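Local coordinates for glycosyl transferase family 8 (Streptococcus pneumoniae, PDB 5GVV), which transfers galactose from UDP-galactose to the terminal glucose of the already glycosylated serine-rich repeat protein PsrP, the third step of its O-glycosylation, at residues 103-108 with 223-228; 344-349 with 367-372; 55-60 with 266-271; 38-43 with 62-67. One frame throughout, in Å; residues are numbered along the deposited sequence.

How the contacts relate
Contact 1 builds the manganese and UDP site, and the other three are placed relative to it. Contact 4, whose centre lies about 19 Å from that of contact 1, shares the mixed sheet with strand 101-105 of contact 1, since strands 34-40 and 61-66 also join it; the side chain of Leu38 is about 7 Å from the bound UDP and about 13 Å from the manganese. Contact 3 touches contact 4 where Leu55 packs against Leu62, because helix 45-57 connects the two strands of contact 4. Contact 2 stands apart in a separate parallel sheet, its centre about 48 Å from that of contact 1, on the opposite side of the chain's centre.

Contact 1 (103-108 with 223-228); sequences LYLDSD and PLILHY. With MN (manganese (II) ion), chain C; UDP (uridine-5'-diphosphate), chain D.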
loop_
_atom_site.group_PDB
_atom_site.type_symbol
_atom_site.label_atom_id
_atom_site.label_comp_id
_atom_site.label_asym_id
_atom_site.label_seq_id
_atom_site.Cartn_x
_atom_site.Cartn_y
_atom_site.Cartn_z
ATOM N N LEU A 103 -12.830 18.012 11.982
ATOM C CA LEU A 103 -12.614 16.756 12.697
ATOM C C LEU A 103 -11.280 16.130 12.301
ATOM O O LEU A 103 -11.114 15.697 11.156
ATOM C CB LEU A 103 -13.740 15.770 12.389
ATOM C CG LEU A 103 -13.576 14.368 12.985
ATOM C CD1 LEU A 103 -13.612 14.432 14.514
ATOM C CD2 LEU A 103 -14.646 13.429 12.456
ATOM N N TYR A 104 -10.329 16.086 13.233
ATOM C CA TYR A 104 -9.090 15.346 12.992
ATOM C C TYR A 104 -9.274 13.854 13.269
ATOM O O TYR A 104 -9.926 13.468 14.243
ATOM C CB TYR A 104 -7.919 15.882 13.831
ATOM C CG TYR A 104 -6.758 14.914 13.826
ATOM C CD1 TYR A 104 -5.873 14.871 12.755
ATOM C CD2 TYR A 104 -6.577 14.004 14.864
ATOM C CE1 TYR A 104 -4.825 13.962 12.726
ATOM C CE2 TYR A 104 -5.536 13.092 14.843
ATOM C CZ TYR A 104 -4.664 13.076 13.772
ATOM O OH TYR A 104 -3.625 12.167 13.755
ATOM N N LEU A 105 -8.689 13.014 12.421
ATOM C CA LEU A 105 -8.722 11.573 12.664
ATOM C C LEU A 105 -7.349 10.940 12.485
ATOM O O LEU A 105 -6.639 11.241 11.520
ATOM C CB LEU A 105 -9.715 10.883 11.725
ATOM C CG LEU A 105 -11.189 11.278 11.782
ATOM C CD1 LEU A 105 -11.965 10.641 10.640
ATOM C CD2 LEU A 105 -11.809 10.899 13.111
ATOM N N ASP A 106 -6.979 10.057 13.410
ATOM C CA ASP A 106 -5.836 9.172 13.203
ATOM C C ASP A 106 -6.140 8.299 11.982
ATOM O O ASP A 106 -7.279 8.259 11.511
ATOM C CB ASP A 106 -5.635 8.281 14.427
ATOM C CG ASP A 106 -4.571 8.806 15.386
ATOM O OD1 ASP A 106 -4.167 9.984 15.266
ATOM O OD2 ASP A 106 -4.154 8.033 16.279
ATOM N N SER A 107 -5.141 7.583 11.472
ATOM C CA SER A 107 -5.369 6.740 10.303
ATOM C C SER A 107 -5.291 5.254 10.633
ATOM O O SER A 107 -5.424 4.409 9.740
ATOM C CB SER A 107 -4.377 7.084 9.203
ATOM O OG SER A 107 -3.063 6.990 9.711
ATOM N N ASP A 108 -5.067 4.938 11.907
ATOM C CA ASP A 108 -5.156 3.560 12.377
ATOM C C ASP A 108 -6.563 3.335 12.921
ATOM O O ASP A 108 -6.749 2.752 13.990
ATOM C CB ASP A 108 -4.116 3.291 13.468
ATOM C CG ASP A 108 -4.275 4.209 14.665
ATOM O OD1 ASP A 108 -4.809 5.329 14.496
ATOM O OD2 ASP A 108 -3.848 3.823 15.779
ATOM N N PRO A 223 -19.177 0.097 17.203
ATOM C CA PRO A 223 -19.037 1.511 17.561
ATOM C C PRO A 223 -18.751 2.324 16.298
ATOM O O PRO A 223 -18.144 1.789 15.365
ATOM C CB PRO A 223 -17.818 1.514 18.486
ATOM C CG PRO A 223 -17.797 0.124 19.084
ATOM C CD PRO A 223 -18.249 -0.772 17.956
ATOM N N LEU A 224 -19.198 3.577 16.258
ATOM C CA LEU A 224 -19.052 4.398 15.057
ATOM C C LEU A 224 -17.594 4.601 14.648
ATOM O O LEU A 224 -17.285 4.693 13.452
ATOM C CB LEU A 224 -19.769 5.745 15.220
ATOM C CG LEU A 224 -21.284 5.689 15.030
ATOM C CD1 LEU A 224 -21.980 6.980 15.449
ATOM C CD2 LEU A 224 -21.601 5.367 13.585
ATOM N N ILE A 225 -16.694 4.677 15.627
ATOM C CA ILE A 225 -15.274 4.806 15.307
ATOM C C ILE A 225 -14.410 3.795 16.064
ATOM O O ILE A 225 -14.363 3.804 17.296
ATOM C CB ILE A 225 -14.757 6.247 15.518
ATOM C CG1 ILE A 225 -15.499 7.211 14.586
ATOM C CG2 ILE A 225 -13.259 6.310 15.253
ATOM C CD1 ILE A 225 -14.984 8.654 14.593
ATOM N N LEU A 226 -13.736 2.922 15.313
ATOM C CA LEU A 226 -12.853 1.908 15.890
ATOM C C LEU A 226 -11.403 2.347 15.782
ATOM O O LEU A 226 -10.892 2.511 14.674
ATOM C CB LEU A 226 -13.009 0.578 15.150
ATOM C CG LEU A 226 -14.307 -0.201 15.304
ATOM C CD1 LEU A 226 -14.281 -1.434 14.422
ATOM C CD2 LEU A 226 -14.518 -0.585 16.759
ATOM N N HIS A 227 -10.732 2.497 16.922
ATOM C CA HIS A 227 -9.357 2.989 16.945
ATOM C C HIS A 227 -8.395 1.879 17.364
ATOM O O HIS A 227 -8.400 1.435 18.520
ATOM C CB HIS A 227 -9.243 4.188 17.896
ATOM C CG HIS A 227 -7.962 4.949 17.766
ATOM N ND1 HIS A 227 -7.670 6.057 18.538
ATOM C CD2 HIS A 227 -6.896 4.778 16.944
ATOM C CE1 HIS A 227 -6.485 6.527 18.203
ATOM N NE2 HIS A 227 -5.990 5.767 17.240
ATOM N N TYR A 228 -7.576 1.422 16.421
ATOM C CA TYR A 228 -6.628 0.351 16.704
ATOM C C TYR A 228 -5.312 0.885 17.270
ATOM O O TYR A 228 -4.258 0.772 16.630
ATOM C CB TYR A 228 -6.364 -0.470 15.439
ATOM C CG TYR A 228 -7.593 -1.167 14.902
ATOM C CD1 TYR A 228 -7.938 -2.438 15.337
ATOM C CD2 TYR A 228 -8.401 -0.555 13.954
ATOM C CE1 TYR A 228 -9.054 -3.081 14.846
ATOM C CE2 TYR A 228 -9.524 -1.181 13.463
ATOM C CZ TYR A 228 -9.845 -2.444 13.914
ATOM O OH TYR A 228 -10.964 -3.074 13.420
HETATM MN MN MN C . -4.072 5.970 16.357
HETATM N N1 UDP D . 1.633 7.821 11.532
HETATM C C2 UDP D . 2.142 7.792 10.248
HETATM N N3 UDP D . 3.111 6.872 9.894
HETATM C C4 UDP D . 3.581 5.973 10.832
HETATM C C5 UDP D . 3.063 6.003 12.126
HETATM C C6 UDP D . 2.173 7.010 12.495
HETATM O O2 UDP D . 1.725 8.594 9.417
HETATM O O4 UDP D . 4.445 5.149 10.513
HETATM C "C1'" UDP D . 0.595 8.819 11.872
HETATM C "C2'" UDP D . -0.781 8.219 11.630
HETATM O "O2'" UDP D . -1.680 9.213 11.192
HETATM C "C3'" UDP D . -1.206 7.748 13.002
HETATM C "C4'" UDP D . -0.540 8.774 13.910
HETATM O "O4'" UDP D . 0.655 9.153 13.250
HETATM O "O3'" UDP D . -2.613 7.745 13.125
HETATM C "C5'" UDP D . -0.244 8.224 15.303
HETATM O "O5'" UDP D . 0.120 6.866 15.184
HETATM P PA UDP D . -0.739 5.764 15.972
HETATM O O1A UDP D . -2.125 5.875 15.472
HETATM O O2A UDP D . -0.177 4.410 15.757
HETATM O O3A UDP D . -0.641 6.176 17.532
HETATM P PB UDP D . -1.712 5.693 18.643
HETATM O O1B UDP D . -1.554 6.488 19.883
HETATM O O2B UDP D . -1.442 4.272 18.959
HETATM O O3B UDP D . -3.091 5.843 18.117
#
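Asp106, Asp108 and His227 converge on one manganese ion, which accounts for the close approach of their polar atoms. Asp106 gives a single oxygen, OD2, at 2.1 Å from the manganese, whereas Asp108 chelates it through both carboxylate oxygens. His227 NE2 completes the protein's share at 2.1 Å from the metal, the edge of its ring turned to the Asp108 carboxylate, whose CG lies in the ring plane. With CG anti to the backbone N (chi1 -167°), the imidazole swings from strand 225-227 toward the two aspartates. UDP supplies the remaining two ligands, O1A of one phosphate and O3B of the other, giving six donor atoms in all.

Between the aspartates, Ser107 turns to the nucleotide: its backbone N donates to UDP O3' over 3.0 Å (167° at the hydrogen) and its OG donates to UDP O2'. One shell further out, Tyr104 OH donates to Asp106 OD1 over 2.7 Å, holding the oxygen that does not bind the metal. Asn197 is hydrogen-bonded to His227 ND1, and Lys233 to Asp108 OD2. The backbones are joined by Tyr228 N, which donates to Asp108 O at 2.9 Å, while Leu105 CD2 and Ile225 CD1 make a looser apolar contact at 4.2 Å. Two aspartates flanking one residue just after a strand, together with a histidine far along the chain, form the DxD metal site of a GT-A glycosyltransferase of family 8.

Contact 2 (344-349 with 367-372); sequences DLYLDL and KPMIAF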
loop_
_atom_site.group_PDB
_atom_site.type_symbol
_atom_site.label_atom_id
_atom_site.label_comp_id
_atom_site.label_asym_id
_atom_site.label_seq_id
_atom_site.Cartn_x
_atom_site.Cartn_y
_atom_site.Cartn_z
ATOM N N ASP A 344 4.851 21.853 -25.308
ATOM C CA ASP A 344 4.295 22.785 -26.285
ATOM C C ASP A 344 5.006 24.129 -26.222
ATOM O O ASP A 344 4.998 24.892 -27.192
ATOM C CB ASP A 344 2.810 23.028 -26.002
ATOM C CG ASP A 344 1.960 21.793 -26.193
ATOM O OD1 ASP A 344 2.009 21.201 -27.291
ATOM O OD2 ASP A 344 1.235 21.418 -25.246
ATOM N N LEU A 345 5.613 24.424 -25.075
ATOM C CA LEU A 345 6.125 25.767 -24.827
ATOM C C LEU A 345 7.208 25.768 -23.756
ATOM O O LEU A 345 7.003 25.226 -22.665
ATOM C CB LEU A 345 4.971 26.675 -24.390
ATOM C CG LEU A 345 5.351 28.085 -23.932
ATOM C CD1 LEU A 345 5.923 28.869 -25.095
ATOM C CD2 LEU A 345 4.147 28.787 -23.359
ATOM N N TYR A 346 8.356 26.369 -24.058
ATOM C CA TYR A 346 9.412 26.496 -23.060
ATOM C C TYR A 346 9.249 27.798 -22.281
ATOM O O TYR A 346 9.044 28.862 -22.872
ATOM C CB TYR A 346 10.805 26.434 -23.710
ATOM C CG TYR A 346 11.902 26.251 -22.684
ATOM C CD1 TYR A 346 12.466 27.343 -22.033
ATOM C CD2 TYR A 346 12.351 24.982 -22.342
ATOM C CE1 TYR A 346 13.452 27.176 -21.077
ATOM C CE2 TYR A 346 13.333 24.805 -21.389
ATOM C CZ TYR A 346 13.879 25.903 -20.763
ATOM O OH TYR A 346 14.859 25.729 -19.808
ATOM N N LEU A 347 9.336 27.711 -20.954
ATOM C CA LEU A 347 9.287 28.897 -20.099
ATOM C C LEU A 347 10.667 29.174 -19.506
ATOM O O LEU A 347 11.122 28.455 -18.606
ATOM C CB LEU A 347 8.270 28.715 -18.968
ATOM C CG LEU A 347 6.816 28.415 -19.336
ATOM C CD1 LEU A 347 5.949 28.292 -18.089
ATOM C CD2 LEU A 347 6.265 29.476 -20.250
ATOM N N ASP A 348 11.326 30.219 -20.007
ATOM C CA ASP A 348 12.643 30.596 -19.522
ATOM C C ASP A 348 12.491 31.419 -18.250
ATOM O O ASP A 348 12.540 32.649 -18.292
ATOM C CB ASP A 348 13.381 31.409 -20.587
ATOM C CG ASP A 348 14.879 31.406 -20.390
ATOM O OD1 ASP A 348 15.348 30.797 -19.401
ATOM O OD2 ASP A 348 15.587 32.012 -21.222
ATOM N N LEU A 349 12.317 30.736 -17.118
ATOM C CA LEU A 349 11.981 31.409 -15.864
ATOM C C LEU A 349 13.071 31.314 -14.796
ATOM O O LEU A 349 12.943 31.914 -13.727
ATOM C CB LEU A 349 10.681 30.841 -15.296
ATOM C CG LEU A 349 9.483 30.771 -16.236
ATOM C CD1 LEU A 349 8.270 30.186 -15.528
ATOM C CD2 LEU A 349 9.173 32.135 -16.796
ATOM N N LYS A 367 10.257 24.711 -30.796
ATOM C CA LYS A 367 9.353 25.058 -29.705
ATOM C C LYS A 367 9.376 26.563 -29.456
ATOM O O LYS A 367 10.446 27.175 -29.443
ATOM C CB LYS A 367 9.749 24.307 -28.433
ATOM C CG LYS A 367 9.825 22.785 -28.600
ATOM C CD LYS A 367 8.450 22.171 -28.850
ATOM C CE LYS A 367 8.542 20.658 -29.024
ATOM N NZ LYS A 367 7.189 20.038 -29.147
ATOM N N PRO A 368 8.188 27.169 -29.278
ATOM C CA PRO A 368 8.103 28.579 -28.886
ATOM C C PRO A 368 8.652 28.734 -27.482
ATOM O O PRO A 368 8.571 27.783 -26.696
ATOM C CB PRO A 368 6.595 28.845 -28.870
ATOM C CG PRO A 368 5.974 27.504 -28.627
ATOM C CD PRO A 368 6.859 26.540 -29.373
HETATM N N MSE A 369 9.207 29.901 -27.172
HETATM C CA MSE A 369 9.795 30.143 -25.861
HETATM C C MSE A 369 9.505 31.575 -25.423
HETATM O O MSE A 369 9.638 32.512 -26.208
HETATM C CB MSE A 369 11.305 29.882 -25.904
HETATM C CG MSE A 369 12.050 30.218 -24.625
HETATM SE SE MSE A 369 13.911 29.672 -24.748
HETATM C CE MSE A 369 14.419 30.650 -26.361
ATOM N N ILE A 370 9.086 31.745 -24.173
ATOM C CA ILE A 370 8.814 33.082 -23.652
ATOM C C ILE A 370 9.541 33.266 -22.325
ATOM O O ILE A 370 10.012 32.295 -21.728
ATOM C CB ILE A 370 7.305 33.340 -23.486
ATOM C CG1 ILE A 370 6.700 32.380 -22.457
ATOM C CG2 ILE A 370 6.597 33.194 -24.835
ATOM C CD1 ILE A 370 5.221 32.614 -22.202
ATOM N N ALA A 371 9.646 34.508 -21.864
ATOM C CA ALA A 371 10.418 34.782 -20.656
ATOM C C ALA A 371 9.885 35.994 -19.904
ATOM O O ALA A 371 9.033 36.728 -20.417
ATOM C CB ALA A 371 11.889 34.980 -21.005
ATOM N N PHE A 372 10.372 36.187 -18.681
ATOM C CA PHE A 372 10.118 37.426 -17.949
ATOM C C PHE A 372 11.243 38.408 -18.236
ATOM O O PHE A 372 12.323 37.994 -18.658
ATOM C CB PHE A 372 10.030 37.176 -16.443
ATOM C CG PHE A 372 8.691 36.658 -15.985
ATOM C CD1 PHE A 372 7.557 37.454 -16.082
ATOM C CD2 PHE A 372 8.572 35.387 -15.441
ATOM C CE1 PHE A 372 6.323 36.986 -15.654
ATOM C CE2 PHE A 372 7.341 34.908 -15.009
ATOM C CZ PHE A 372 6.215 35.712 -15.115
#
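Tyr346 and Met369, a selenomethionine, lie side by side and point the same way from one face of the sheet. The selenium stands 4.8 Å from the centroid of the Tyr346 ring and 50° off its normal, an oblique Met-aromatic contact. Both side chains leave with CG anti to the backbone N (chi1 -167° for Tyr346), which keeps them alongside each other. On the other face Leu347 and Ile370 also run together, Leu347 CD2 lying 3.7 Å from Ile370 CG1, whereas Leu345 crosses Ile370 at about a right angle. These are neighbouring strands of a beta-alpha-beta unit, parallel to within 22° and connected by helix 356-364, against which Tyr346 and Met369 pack. Their backbone ladder runs from Tyr346 N to Pro368 O (3.0 Å), from Ile370 N to Tyr346 O and from Asp348 N to Ile370 O. Beyond the ladder Leu349 CD2 meets Phe372 CD2 at 3.6 Å. The Asp348 carboxylate turns to Lys354, Tyr359 and Tyr385.

Contact 3 (55-60 with 266-271); sequences LQEMGG and SVKYPS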
loop_
_atom_site.group_PDB
_atom_site.type_symbol
_atom_site.label_atom_id
_atom_site.label_comp_id
_atom_site.label_asym_id
_atom_site.label_seq_id
_atom_site.Cartn_x
_atom_site.Cartn_y
_atom_site.Cartn_z
ATOM N N LEU A 55 -13.715 11.933 -4.191
ATOM C CA LEU A 55 -14.279 12.808 -3.171
ATOM C C LEU A 55 -15.233 13.825 -3.787
ATOM O O LEU A 55 -16.305 14.083 -3.242
ATOM C CB LEU A 55 -13.169 13.525 -2.396
ATOM C CG LEU A 55 -12.760 12.904 -1.060
ATOM C CD1 LEU A 55 -13.930 12.913 -0.097
ATOM C CD2 LEU A 55 -12.261 11.484 -1.259
ATOM N N GLN A 56 -14.846 14.389 -4.930
ATOM C CA GLN A 56 -15.680 15.368 -5.620
ATOM C C GLN A 56 -16.982 14.759 -6.136
ATOM O O GLN A 56 -18.040 15.395 -6.093
ATOM C CB GLN A 56 -14.896 16.012 -6.770
ATOM C CG GLN A 56 -13.711 16.862 -6.299
ATOM C CD GLN A 56 -12.906 17.432 -7.442
ATOM O OE1 GLN A 56 -13.094 17.050 -8.597
ATOM N NE2 GLN A 56 -11.999 18.350 -7.132
ATOM N N GLU A 57 -16.905 13.527 -6.626
ATOM C CA GLU A 57 -18.086 12.840 -7.132
ATOM C C GLU A 57 -19.084 12.566 -6.009
ATOM O O GLU A 57 -20.281 12.403 -6.261
ATOM C CB GLU A 57 -17.683 11.547 -7.857
ATOM C CG GLU A 57 -16.987 11.807 -9.190
ATOM C CD GLU A 57 -16.503 10.548 -9.888
ATOM O OE1 GLU A 57 -16.357 9.499 -9.229
ATOM O OE2 GLU A 57 -16.258 10.617 -11.111
HETATM N N MSE A 58 -18.595 12.556 -4.804
HETATM C CA MSE A 58 -19.424 12.320 -3.636
HETATM C C MSE A 58 -19.797 13.664 -2.991
HETATM O O MSE A 58 -20.340 13.687 -1.906
HETATM C CB MSE A 58 -18.787 11.346 -2.648
HETATM C CG MSE A 58 -18.653 9.935 -3.246
HETATM SE SE MSE A 58 -17.887 8.809 -1.809
HETATM C CE MSE A 58 -16.078 9.313 -1.468
ATOM N N GLY A 59 -19.514 14.766 -3.688
ATOM C CA GLY A 59 -19.881 16.100 -3.244
ATOM C C GLY A 59 -18.894 16.755 -2.298
ATOM O O GLY A 59 -19.252 17.689 -1.574
ATOM N N GLY A 60 -17.651 16.277 -2.302
ATOM C CA GLY A 60 -16.641 16.814 -1.404
ATOM C C GLY A 60 -15.376 17.211 -2.143
ATOM O O GLY A 60 -15.429 17.553 -3.323
ATOM N N SER A 266 -28.554 8.250 -5.949
ATOM C CA SER A 266 -28.558 9.514 -6.691
ATOM C C SER A 266 -27.698 10.615 -6.073
ATOM O O SER A 266 -27.868 11.798 -6.391
ATOM C CB SER A 266 -29.991 10.004 -6.926
ATOM O OG SER A 266 -30.725 9.058 -7.686
ATOM N N VAL A 267 -26.767 10.229 -5.206
ATOM C CA VAL A 267 -25.774 11.173 -4.700
ATOM C C VAL A 267 -24.547 11.155 -5.625
ATOM O O VAL A 267 -23.580 10.419 -5.395
ATOM C CB VAL A 267 -25.391 10.869 -3.233
ATOM C CG1 VAL A 267 -24.345 11.852 -2.731
ATOM C CG2 VAL A 267 -26.635 10.926 -2.338
ATOM N N LYS A 268 -24.614 11.949 -6.691
ATOM C CA LYS A 268 -23.568 11.986 -7.710
ATOM C C LYS A 268 -23.308 13.436 -8.063
ATOM O O LYS A 268 -24.251 14.199 -8.287
ATOM C CB LYS A 268 -24.012 11.224 -8.964
ATOM C CG LYS A 268 -23.101 11.403 -10.192
ATOM C CD LYS A 268 -21.694 10.923 -9.900
ATOM C CE LYS A 268 -20.822 10.851 -11.140
ATOM N NZ LYS A 268 -20.251 12.167 -11.510
ATOM N N TYR A 269 -22.035 13.818 -8.089
ATOM C CA TYR A 269 -21.641 15.160 -8.495
ATOM C C TYR A 269 -20.575 15.057 -9.576
ATOM O O TYR A 269 -19.810 14.096 -9.605
ATOM C CB TYR A 269 -21.147 15.966 -7.286
ATOM C CG TYR A 269 -22.243 16.242 -6.276
ATOM C CD1 TYR A 269 -22.646 15.264 -5.371
ATOM C CD2 TYR A 269 -22.881 17.475 -6.234
ATOM C CE1 TYR A 269 -23.654 15.510 -4.449
ATOM C CE2 TYR A 269 -23.894 17.730 -5.311
ATOM C CZ TYR A 269 -24.274 16.746 -4.425
ATOM O OH TYR A 269 -25.276 16.998 -3.508
ATOM N N PRO A 270 -20.534 16.034 -10.490
ATOM C CA PRO A 270 -19.562 15.924 -11.583
ATOM C C PRO A 270 -18.131 16.030 -11.071
ATOM O O PRO A 270 -17.858 16.852 -10.192
ATOM C CB PRO A 270 -19.898 17.131 -12.468
ATOM C CG PRO A 270 -20.530 18.128 -11.534
ATOM C CD PRO A 270 -21.309 17.289 -10.552
ATOM N N SER A 271 -17.241 15.187 -11.585
ATOM C CA SER A 271 -15.817 15.340 -11.310
ATOM C C SER A 271 -15.374 16.693 -11.854
ATOM O O SER A 271 -15.835 17.108 -12.915
ATOM C CB SER A 271 -15.018 14.221 -11.980
ATOM O OG SER A 271 -13.655 14.582 -12.116
HETATM O O HOH W 1 -17.704 12.459 -12.430
#
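Gln56, in the last turn of helix 45-57, meets the 266-271 loop first through its backbone: its O lies 3.4 Å from Tyr269 CB. That loop runs between helix 255-263 and strand 278-283, so the contact joins the end of helix 45-57 to this connection. The Gln56 side-chain amide is held just beyond the two segments, OE1 by the backbone N of Lys272 and NE2 by Asp61.

Glu57 closes the helix, which ends in a Schellman motif: Gly60 N is bonded to Leu55 O and Gly59 N to Gln56 O, with Gly59 as the C-prime residue. Glu57 O accepts from Tyr269 N over 2.9 Å, a bent bond (145° at the hydrogen) whose donor is tilted from the carbonyl plane. Its extended side chain runs alongside Lys268, but OE2 and Lys268 NZ remain 4.3 Å apart, beyond a salt bridge. One water joins them, donating to Glu57 OE2 over 2.7 Å and accepting from Lys268 NZ and Ser271 N. Bends at chi2 and chi4 fold the lysine back, letting NZ also donate to Tyr269 O at 2.7 Å.

At Met58, a selenomethionine, the chain leaves helical geometry and the side chain turns to Leu259 and Trp262 of helix 255-263. Phi is positive at Gly59 (85°), and its CA lies over one face of the Tyr269 ring, a CH-pi contact of 4.0 Å from Gly59 CA to the ring centroid, 28° off the normal. The hydroxyl of that tyrosine is hydrogen-bonded to His33.

Contact 4 (38-43 with 62-67); sequences LLNQDI and LIDCKL
Asn40 and Lys66 meet at the centre of a polar cluster. With CG between its backbone N and carbonyl carbon (chi1 72°), Asn40 brings its amide across to Asp64 and Lys66. Asn40 OD1 accepts Lys66 NZ over 2.8 Å, on an in-plane lone pair, and Ile43 N, an Asx motif. ND2 donates to Asp64 OD1 and Leu38 O, so four partners fix the amide's rotation. Lys66 NZ, a buried ammonium, also reaches Ile43 O at 3.1 Å and salt-bridges Asp64 OD2. The cluster sits at the C-terminal ends of parallel strands 34-40 and 61-66 (residues 38-40 and 62-66 are 28° apart), a beta-alpha-beta unit with helix 45-57; Ile43 comes from the loop after the first. In the ladder Leu38 N donates to Ile63 O, Asn40 N to Cys65 O and Leu67 N to Asn40 O, while Cys65 N and Asn40 ND2 reach Leu38 O from opposite faces. On the face carrying Leu39 and Cys65, Leu39 CD1 meets Cys65 CB, and Leu67 CD1 presses against Leu39 CB at 3.5 Å.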
loop_
_atom_site.group_PDB
_atom_site.type_symbol
_atom_site.label_atom_id
_atom_site.label_comp_id
_atom_site.label_asym_id
_atom_site.label_seq_id
_atom_site.Cartn_x
_atom_site.Cartn_y
_atom_site.Cartn_z
ATOM N N LEU A 38 -5.357 16.354 3.906
ATOM C CA LEU A 38 -4.383 15.322 4.262
ATOM C C LEU A 38 -2.995 15.920 4.408
ATOM O O LEU A 38 -2.353 16.284 3.417
ATOM C CB LEU A 38 -4.364 14.190 3.232
ATOM C CG LEU A 38 -3.305 13.098 3.422
ATOM C CD1 LEU A 38 -3.397 12.506 4.813
ATOM C CD2 LEU A 38 -3.474 12.007 2.369
ATOM N N LEU A 39 -2.537 16.030 5.650
ATOM C CA LEU A 39 -1.204 16.554 5.924
ATOM C C LEU A 39 -0.157 15.480 5.644
ATOM O O LEU A 39 -0.241 14.369 6.170
ATOM C CB LEU A 39 -1.108 17.044 7.372
ATOM C CG LEU A 39 -1.535 18.495 7.631
ATOM C CD1 LEU A 39 -3.010 18.695 7.347
ATOM C CD2 LEU A 39 -1.192 18.944 9.057
ATOM N N ASN A 40 0.813 15.801 4.794
ATOM C CA ASN A 40 1.842 14.835 4.417
ATOM C C ASN A 40 3.072 15.530 3.851
ATOM O O ASN A 40 3.041 16.732 3.590
ATOM C CB ASN A 40 1.295 13.842 3.384
ATOM C CG ASN A 40 1.098 14.473 2.008
ATOM O OD1 ASN A 40 1.830 14.172 1.061
ATOM N ND2 ASN A 40 0.096 15.341 1.888
ATOM N N GLN A 41 4.149 14.773 3.662
ATOM C CA GLN A 41 5.369 15.309 3.065
ATOM C C GLN A 41 5.675 14.643 1.738
ATOM O O GLN A 41 6.197 15.278 0.823
ATOM C CB GLN A 41 6.575 15.072 3.975
ATOM C CG GLN A 41 6.533 15.738 5.333
ATOM C CD GLN A 41 7.871 15.639 6.047
ATOM O OE1 GLN A 41 8.084 14.757 6.880
ATOM N NE2 GLN A 41 8.784 16.539 5.710
ATOM N N ASP A 42 5.359 13.356 1.634
ATOM C CA ASP A 42 5.907 12.553 0.545
ATOM C C ASP A 42 4.906 11.714 -0.249
ATOM O O ASP A 42 5.314 10.835 -1.005
ATOM C CB ASP A 42 7.017 11.647 1.090
ATOM C CG ASP A 42 6.505 10.653 2.125
ATOM O OD1 ASP A 42 5.403 10.860 2.689
ATOM O OD2 ASP A 42 7.216 9.661 2.379
ATOM N N ILE A 43 3.611 11.977 -0.100
ATOM C CA ILE A 43 2.615 11.232 -0.873
ATOM C C ILE A 43 2.578 11.698 -2.335
ATOM O O ILE A 43 2.438 12.896 -2.613
ATOM C CB ILE A 43 1.212 11.296 -0.234
ATOM C CG1 ILE A 43 1.252 10.762 1.202
ATOM C CG2 ILE A 43 0.210 10.481 -1.044
ATOM C CD1 ILE A 43 -0.094 10.822 1.911
ATOM N N LEU A 62 -10.607 16.909 -1.877
ATOM C CA LEU A 62 -9.414 16.388 -1.210
ATOM C C LEU A 62 -8.281 17.407 -1.311
ATOM O O LEU A 62 -7.878 17.798 -2.412
ATOM C CB LEU A 62 -8.991 15.045 -1.815
ATOM C CG LEU A 62 -7.737 14.410 -1.204
ATOM C CD1 LEU A 62 -7.906 14.214 0.305
ATOM C CD2 LEU A 62 -7.389 13.090 -1.881
ATOM N N ILE A 63 -7.772 17.835 -0.160
ATOM C CA ILE A 63 -6.778 18.900 -0.117
ATOM C C ILE A 63 -5.417 18.339 0.263
ATOM O O ILE A 63 -5.266 17.763 1.343
ATOM C CB ILE A 63 -7.170 19.997 0.902
ATOM C CG1 ILE A 63 -8.656 20.343 0.777
ATOM C CG2 ILE A 63 -6.294 21.235 0.719
ATOM C CD1 ILE A 63 -9.033 20.930 -0.578
ATOM N N ASP A 64 -4.434 18.515 -0.618
ATOM C CA ASP A 64 -3.071 18.056 -0.363
ATOM C C ASP A 64 -2.342 19.102 0.461
ATOM O O ASP A 64 -1.992 20.165 -0.045
ATOM C CB ASP A 64 -2.338 17.805 -1.689
ATOM C CG ASP A 64 -0.945 17.216 -1.500
ATOM O OD1 ASP A 64 -0.527 16.994 -0.342
ATOM O OD2 ASP A 64 -0.271 16.960 -2.524
ATOM N N CYS A 65 -2.120 18.803 1.736
ATOM C CA CYS A 65 -1.423 19.738 2.604
ATOM C C CYS A 65 0.026 19.303 2.769
ATOM O O CYS A 65 0.343 18.454 3.604
ATOM C CB CYS A 65 -2.130 19.842 3.953
ATOM S SG CYS A 65 -3.843 20.391 3.785
ATOM N N LYS A 66 0.902 19.888 1.959
ATOM C CA LYS A 66 2.305 19.488 1.937
ATOM C C LYS A 66 3.126 20.184 3.020
ATOM O O LYS A 66 3.317 21.406 2.992
ATOM C CB LYS A 66 2.913 19.736 0.549
ATOM C CG LYS A 66 2.596 18.629 -0.463
ATOM C CD LYS A 66 3.192 17.302 -0.008
ATOM C CE LYS A 66 3.165 16.239 -1.107
ATOM N NZ LYS A 66 1.822 15.621 -1.285
ATOM N N LEU A 67 3.608 19.396 3.974
ATOM C CA LEU A 67 4.469 19.916 5.027
ATOM C C LEU A 67 5.921 19.934 4.555
ATOM O O LEU A 67 6.780 19.237 5.102
ATOM C CB LEU A 67 4.324 19.107 6.320
ATOM C CG LEU A 67 2.985 19.212 7.054
ATOM C CD1 LEU A 67 1.995 18.281 6.424
ATOM C CD2 LEU A 67 3.125 18.879 8.520
#